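Local coordinates for catechol 1,2-dioxygenase (Acinetobacter sp., PDB 1DMH), which catalyses the ferric-iron-dependent intradiol cleavage of catechol by O2 to cis,cis-muconate, a step of the beta-ketoadipate pathway, at residues A[155-160]-A[195-200]; A[221-226]-A[241-246]. All blocks are in the same frame, centred on the assembly; numbering follows the deposited sequence.

How the contacts relate
Contact 1 and contact 2, their centres about 9 Å apart, both reach one mixed sheet, where strand 152-157 and strand 200-201 both pair with strand 220-230. Two backbone links join them directly, both probable hydrogen bonds: Tyr200 O to Arg221 N at 2.8 Å and Trp156 O to His226 N at 3.0 Å. Packing adds Ile155 CG2 on Ile225 CG2 (3.3 Å) and Pro197 O on Ala223 CB (3.3 Å). Both contacts touch the same 4-methylcatechol. In contact 2 the iron-binding His224 and His226 face its O4 and O3, and Arg221 NH1 also meets O3, whereas in contact 1 Tyr200 meets ring carbon C5; Tyr164 is the third protein ligand of the iron here.

Contact 1. Residues A[155-160]-A[195-200]; sequences IWHANT and ILPAGY. With MCT (4-methylcatechol), chain D.
Pro197 lodges against His157 and Ala158 where strand 152-157 of the intradiol dioxygenase beta domain leads into a loop and meets the loop between strands 189-195 and 200-201. The packing is close on this buried side. The side chains of His157 and Pro197 cross at about a right angle, and Pro197 CB sits 3.2 Å from Ala158 O. That carbonyl also takes a hydrogen bond from His157 ND1 at 2.8 Å, made nearly in the ring plane; with NE2 bonded to Thr194, the ring is gripped at both nitrogens and its rotation is fixed. Beyond it, Ala198 N bonds to Asn159 O at 3.2 Å, approaching from above the carbonyl plane. Ile195 CD1, though buried, meets Asn159 CA more loosely, at 4.2 Å.

Ala198 and Thr160 are partly exposed, yet Ala198 CB still presses on Thr160 O at 3.0 Å. The fit slackens at the neighbouring, also partly exposed pair, where Thr160 CG2 stands 3.8 Å from Leu196 O. Thr160 OG1 turns to Asp128 instead of the loop.

The loop leads on to Tyr200, an iron-binding residue that lies off the metal in this complex, consistent with its release when substrate binds, as in other intradiol dioxygenases. With CG anti to its backbone N (chi1 168°), Tyr200 offers its ring face to 4-methylcatechol, whose C5 lies 3.2 Å above the plane, over the ring centre.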
loop_
_atom_site.group_PDB
_atom_site.type_symbol
_atom_site.label_atom_id
_atom_site.label_comp_id
_atom_site.label_asym_id
_atom_site.label_seq_id
_atom_site.Cartn_x
_atom_site.Cartn_y
_atom_site.Cartn_z
ATOM N N ILE A 155 2.911 2.016 30.109
ATOM C CA ILE A 155 4.037 1.186 29.719
ATOM C C ILE A 155 3.597 -0.079 29.003
ATOM O O ILE A 155 2.619 -0.717 29.394
ATOM C CB ILE A 155 4.840 0.774 30.969
ATOM C CG1 ILE A 155 5.164 2.029 31.791
ATOM C CG2 ILE A 155 6.119 0.037 30.567
ATOM C CD1 ILE A 155 6.051 1.764 32.963
ATOM N N TRP A 156 4.298 -0.443 27.940
ATOM C CA TRP A 156 3.969 -1.682 27.253
ATOM C C TRP A 156 5.264 -2.196 26.675
ATOM O O TRP A 156 6.131 -1.403 26.316
ATOM C CB TRP A 156 2.853 -1.474 26.190
ATOM C CG TRP A 156 3.129 -0.649 24.930
ATOM C CD1 TRP A 156 3.374 -1.128 23.669
ATOM C CD2 TRP A 156 3.127 0.782 24.819
ATOM N NE1 TRP A 156 3.523 -0.084 22.781
ATOM C CE2 TRP A 156 3.376 1.098 23.460
ATOM C CE3 TRP A 156 2.939 1.831 25.738
ATOM C CZ2 TRP A 156 3.444 2.416 22.996
ATOM C CZ3 TRP A 156 3.009 3.146 25.280
ATOM C CH2 TRP A 156 3.259 3.423 23.917
ATOM N N HIS A 157 5.424 -3.513 26.631
ATOM C CA HIS A 157 6.656 -4.104 26.107
ATOM C C HIS A 157 6.459 -5.566 25.726
ATOM O O HIS A 157 5.409 -6.145 25.992
ATOM C CB HIS A 157 7.784 -3.954 27.136
ATOM C CG HIS A 157 7.590 -4.765 28.389
ATOM N ND1 HIS A 157 7.927 -6.103 28.478
ATOM C CD2 HIS A 157 7.110 -4.418 29.610
ATOM C CE1 HIS A 157 7.663 -6.542 29.700
ATOM N NE2 HIS A 157 7.166 -5.538 30.406
ATOM N N ALA A 158 7.475 -6.153 25.101
ATOM C CA ALA A 158 7.422 -7.539 24.639
ATOM C C ALA A 158 7.916 -8.552 25.679
ATOM O O ALA A 158 8.490 -8.167 26.700
ATOM C CB ALA A 158 8.249 -7.674 23.346
ATOM N N ASN A 159 7.676 -9.840 25.419
ATOM C CA ASN A 159 8.144 -10.875 26.329
ATOM C C ASN A 159 9.514 -11.316 25.837
ATOM O O ASN A 159 10.088 -10.647 24.976
ATOM C CB ASN A 159 7.174 -12.072 26.410
ATOM C CG ASN A 159 6.936 -12.756 25.067
ATOM O OD1 ASN A 159 7.727 -12.626 24.125
ATOM N ND2 ASN A 159 5.850 -13.527 24.995
ATOM N N THR A 160 10.035 -12.431 26.363
ATOM C CA THR A 160 11.372 -12.896 25.983
ATOM C C THR A 160 11.478 -13.424 24.565
ATOM O O THR A 160 12.585 -13.684 24.082
ATOM C CB THR A 160 11.919 -13.979 26.959
ATOM O OG1 THR A 160 11.056 -15.127 26.951
ATOM C CG2 THR A 160 12.001 -13.416 28.371
ATOM N N ILE A 195 8.956 -8.300 33.380
ATOM C CA ILE A 195 10.114 -9.114 33.004
ATOM C C ILE A 195 10.924 -8.348 31.950
ATOM O O ILE A 195 10.397 -7.441 31.297
ATOM C CB ILE A 195 9.720 -10.504 32.401
ATOM C CG1 ILE A 195 8.853 -10.309 31.162
ATOM C CG2 ILE A 195 9.004 -11.364 33.441
ATOM C CD1 ILE A 195 8.572 -11.591 30.415
ATOM N N LEU A 196 12.198 -8.697 31.803
ATOM C CA LEU A 196 13.048 -8.056 30.797
ATOM C C LEU A 196 12.604 -8.494 29.421
ATOM O O LEU A 196 12.499 -9.683 29.147
ATOM C CB LEU A 196 14.510 -8.459 30.939
ATOM C CG LEU A 196 15.464 -7.552 31.691
ATOM C CD1 LEU A 196 16.848 -8.173 31.587
ATOM C CD2 LEU A 196 15.481 -6.156 31.090
ATOM N N PRO A 197 12.309 -7.537 28.541
ATOM C CA PRO A 197 11.883 -7.912 27.197
ATOM C C PRO A 197 13.087 -8.314 26.361
ATOM O O PRO A 197 14.237 -8.025 26.727
ATOM C CB PRO A 197 11.242 -6.632 26.690
ATOM C CG PRO A 197 12.149 -5.609 27.262
ATOM C CD PRO A 197 12.243 -6.077 28.707
ATOM N N ALA A 198 12.816 -8.999 25.255
ATOM C CA ALA A 198 13.856 -9.405 24.308
ATOM C C ALA A 198 13.580 -8.513 23.105
ATOM O O ALA A 198 12.462 -8.034 22.942
ATOM C CB ALA A 198 13.684 -10.882 23.904
ATOM N N GLY A 199 14.588 -8.277 22.280
ATOM C CA GLY A 199 14.382 -7.465 21.099
ATOM C C GLY A 199 13.282 -8.051 20.224
ATOM O O GLY A 199 12.888 -9.217 20.370
ATOM N N TYR A 200 12.776 -7.228 19.317
ATOM C CA TYR A 200 11.709 -7.608 18.396
ATOM C C TYR A 200 12.335 -7.802 16.992
ATOM O O TYR A 200 13.300 -7.110 16.632
ATOM C CB TYR A 200 10.672 -6.466 18.393
ATOM C CG TYR A 200 9.626 -6.518 17.305
ATOM C CD1 TYR A 200 9.922 -6.095 16.004
ATOM C CD2 TYR A 200 8.357 -7.026 17.556
ATOM C CE1 TYR A 200 8.979 -6.183 14.978
ATOM C CE2 TYR A 200 7.397 -7.119 16.536
ATOM C CZ TYR A 200 7.724 -6.698 15.253
ATOM O OH TYR A 200 6.806 -6.839 14.244
HETATM C C1 MCT D . 8.271 -1.372 15.666
HETATM C C2 MCT D . 8.186 -0.605 16.841
HETATM C C3 MCT D . 8.126 -1.281 18.077
HETATM O O3 MCT D . 8.045 -0.547 19.232
HETATM C C4 MCT D . 8.151 -2.664 18.157
HETATM O O4 MCT D . 8.096 -3.269 19.387
HETATM C C5 MCT D . 8.234 -3.432 17.026
HETATM C C6 MCT D . 8.298 -2.744 15.710
HETATM C C MCT D . 8.333 -0.657 14.303
#

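Contact 2. Residues A[221-226]-A[241-246]. With FE (Fe (III) ion), chain C; MCT (4-methylcatechol), chain D.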
loop_
_atom_site.group_PDB
_atom_site.type_symbol
_atom_site.label_atom_id
_atom_site.label_comp_id
_atom_site.label_asym_id
_atom_site.label_seq_id
_atom_site.Cartn_x
_atom_site.Cartn_y
_atom_site.Cartn_z
ATOM N N ARG A 221 15.027 -4.932 16.234
ATOM C CA ARG A 221 14.966 -3.830 17.185
ATOM C C ARG A 221 15.589 -4.325 18.485
ATOM O O ARG A 221 15.438 -5.496 18.845
ATOM C CB ARG A 221 13.512 -3.414 17.511
ATOM C CG ARG A 221 12.650 -2.944 16.326
ATOM C CD ARG A 221 11.671 -1.895 16.803
ATOM N NE ARG A 221 12.448 -0.764 17.299
ATOM C CZ ARG A 221 11.993 0.217 18.066
ATOM N NH1 ARG A 221 10.723 0.238 18.456
ATOM N NH2 ARG A 221 12.843 1.155 18.494
ATOM N N PRO A 222 16.350 -3.463 19.169
ATOM C CA PRO A 222 16.962 -3.851 20.445
ATOM C C PRO A 222 15.828 -4.009 21.493
ATOM O O PRO A 222 14.705 -3.543 21.264
ATOM C CB PRO A 222 17.866 -2.656 20.748
ATOM C CG PRO A 222 17.094 -1.479 20.096
ATOM C CD PRO A 222 16.795 -2.110 18.765
ATOM N N ALA A 223 16.101 -4.668 22.618
ATOM C CA ALA A 223 15.091 -4.823 23.677
ATOM C C ALA A 223 14.770 -3.410 24.176
ATOM O O ALA A 223 15.674 -2.637 24.470
ATOM C CB ALA A 223 15.645 -5.670 24.807
ATOM N N HIS A 224 13.480 -3.087 24.279
ATOM C CA HIS A 224 13.046 -1.753 24.690
ATOM C C HIS A 224 11.678 -1.789 25.388
ATOM O O HIS A 224 10.926 -2.769 25.288
ATOM C CB HIS A 224 12.921 -0.845 23.467
ATOM C CG HIS A 224 11.937 -1.358 22.468
ATOM N ND1 HIS A 224 12.224 -2.409 21.618
ATOM C CD2 HIS A 224 10.634 -1.057 22.271
ATOM C CE1 HIS A 224 11.138 -2.730 20.939
ATOM N NE2 HIS A 224 10.159 -1.925 21.315
ATOM N N ILE A 225 11.380 -0.700 26.092
ATOM C CA ILE A 225 10.125 -0.549 26.832
ATOM C C ILE A 225 9.497 0.784 26.417
ATOM O O ILE A 225 10.163 1.814 26.437
ATOM C CB ILE A 225 10.402 -0.552 28.348
ATOM C CG1 ILE A 225 11.029 -1.900 28.739
ATOM C CG2 ILE A 225 9.103 -0.282 29.126
ATOM C CD1 ILE A 225 11.582 -1.945 30.157
ATOM N N HIS A 226 8.225 0.753 26.030
ATOM C CA HIS A 226 7.504 1.952 25.585
ATOM C C HIS A 226 6.867 2.722 26.744
ATOM O O HIS A 226 6.442 2.125 27.725
ATOM C CB HIS A 226 6.367 1.553 24.641
ATOM C CG HIS A 226 6.827 0.975 23.344
ATOM N ND1 HIS A 226 7.116 1.759 22.241
ATOM C CD2 HIS A 226 7.061 -0.307 22.974
ATOM C CE1 HIS A 226 7.505 0.978 21.246
ATOM N NE2 HIS A 226 7.480 -0.275 21.664
ATOM N N ILE A 241 12.669 3.319 26.345
ATOM C CA ILE A 241 14.029 3.144 26.842
ATOM C C ILE A 241 14.579 1.865 26.249
ATOM O O ILE A 241 13.836 0.927 25.980
ATOM C CB ILE A 241 14.136 3.118 28.389
ATOM C CG1 ILE A 241 13.187 2.089 29.000
ATOM C CG2 ILE A 241 13.903 4.522 28.910
ATOM C CD1 ILE A 241 13.235 2.024 30.536
ATOM N N ASN A 242 15.883 1.884 26.007
ATOM C CA ASN A 242 16.627 0.775 25.431
ATOM C C ASN A 242 17.422 0.095 26.518
ATOM O O ASN A 242 18.052 0.767 27.339
ATOM C CB ASN A 242 17.616 1.301 24.395
ATOM C CG ASN A 242 16.958 1.677 23.141
ATOM O OD1 ASN A 242 16.590 0.805 22.365
ATOM N ND2 ASN A 242 16.751 2.981 22.924
ATOM N N VAL A 243 17.408 -1.229 26.523
ATOM C CA VAL A 243 18.178 -1.955 27.527
ATOM C C VAL A 243 19.651 -1.891 27.085
ATOM O O VAL A 243 20.011 -2.334 25.981
ATOM C CB VAL A 243 17.682 -3.425 27.647
ATOM C CG1 VAL A 243 18.550 -4.192 28.626
ATOM C CG2 VAL A 243 16.213 -3.437 28.095
ATOM N N ALA A 244 20.496 -1.317 27.932
ATOM C CA ALA A 244 21.910 -1.191 27.581
ATOM C C ALA A 244 22.562 -2.565 27.312
ATOM O O ALA A 244 22.214 -3.581 27.925
ATOM C CB ALA A 244 22.674 -0.410 28.701
ATOM N N GLY A 245 23.488 -2.587 26.361
ATOM C CA GLY A 245 24.185 -3.818 26.038
ATOM C C GLY A 245 23.592 -4.596 24.884
ATOM O O GLY A 245 24.239 -5.498 24.362
ATOM N N ASP A 246 22.369 -4.263 24.471
ATOM C CA ASP A 246 21.741 -4.988 23.386
ATOM C C ASP A 246 22.569 -4.781 22.118
ATOM O O ASP A 246 23.069 -3.693 21.868
ATOM C CB ASP A 246 20.307 -4.499 23.189
ATOM C CG ASP A 246 19.539 -5.358 22.211
ATOM O OD1 ASP A 246 19.901 -5.356 21.023
ATOM O OD2 ASP A 246 18.582 -6.055 22.616
HETATM FE FE FE C . 8.217 -1.976 20.693
HETATM C C1 MCT D . 8.271 -1.372 15.666
HETATM C C2 MCT D . 8.186 -0.605 16.841
HETATM C C3 MCT D . 8.126 -1.281 18.077
HETATM O O3 MCT D . 8.045 -0.547 19.232
HETATM C C4 MCT D . 8.151 -2.664 18.157
HETATM O O4 MCT D . 8.096 -3.269 19.387
HETATM C C5 MCT D . 8.234 -3.432 17.026
HETATM C C6 MCT D . 8.298 -2.744 15.710
HETATM C C MCT D . 8.333 -0.657 14.303
HETATM O O HOH W 1 6.755 -1.620 18.602
#
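Asp246 reaches back from the type II turn 243-246 to hold the backbone at Pro222 and Ala223. Its CG lies anti to its backbone N (chi1 -171°), which sets the carboxylate over Pro222: OD1 rests on the CA and CB of that proline and bonds to Tyr248 N, while OD2 accepts Ala223 N at 2.8 Å from well above the carboxylate plane. Asn242 approaches the other end of the same proline, its OD1 3.3 Å from Pro222 CG.

Strands 220-230 and 237-243 pair antiparallel. Ile225 and Ile241 form a hydrogen-bonded pair, each N meeting the other's O in the carbonyl plane, and their side chains meet CB to CG1 on one face of the sheet. His224 and Asn242 form the neighbouring non-hydrogen-bonded pair and put their side chains on the opposite face; beyond them Val243 N makes a nearly straight bond to Ala223 O.

From there the His224 ring swings away from Asn242 to the iron. ND1 gives an almost straight, in-plane hydrogen bond to Pro222 O (2.8 Å, 175°), which fixes the ring's rotation and directs NE2 at the ferric iron, 2.0 Å away. His226, stacked on Trp156, binds through NE2 at 2.1 Å. The bent chain of Arg221 lays CD against the ligand ring and carries NH1 3.6 Å above one face of the His224 ring, near the rim, where it makes a weak hydrogen bond to 4-methylcatechol O3; NH2 pairs with Asp252. The 4-methylcatechol chelates the metal through O3 at 2.0 Å and O4 at 1.8 Å. His224 and His226 sit on strand 220-230 of the hairpin; with Tyr164 and, in the substrate-free enzyme, probably Tyr200, they make up the non-heme ferric site characteristic of intradiol ring-cleavage dioxygenases.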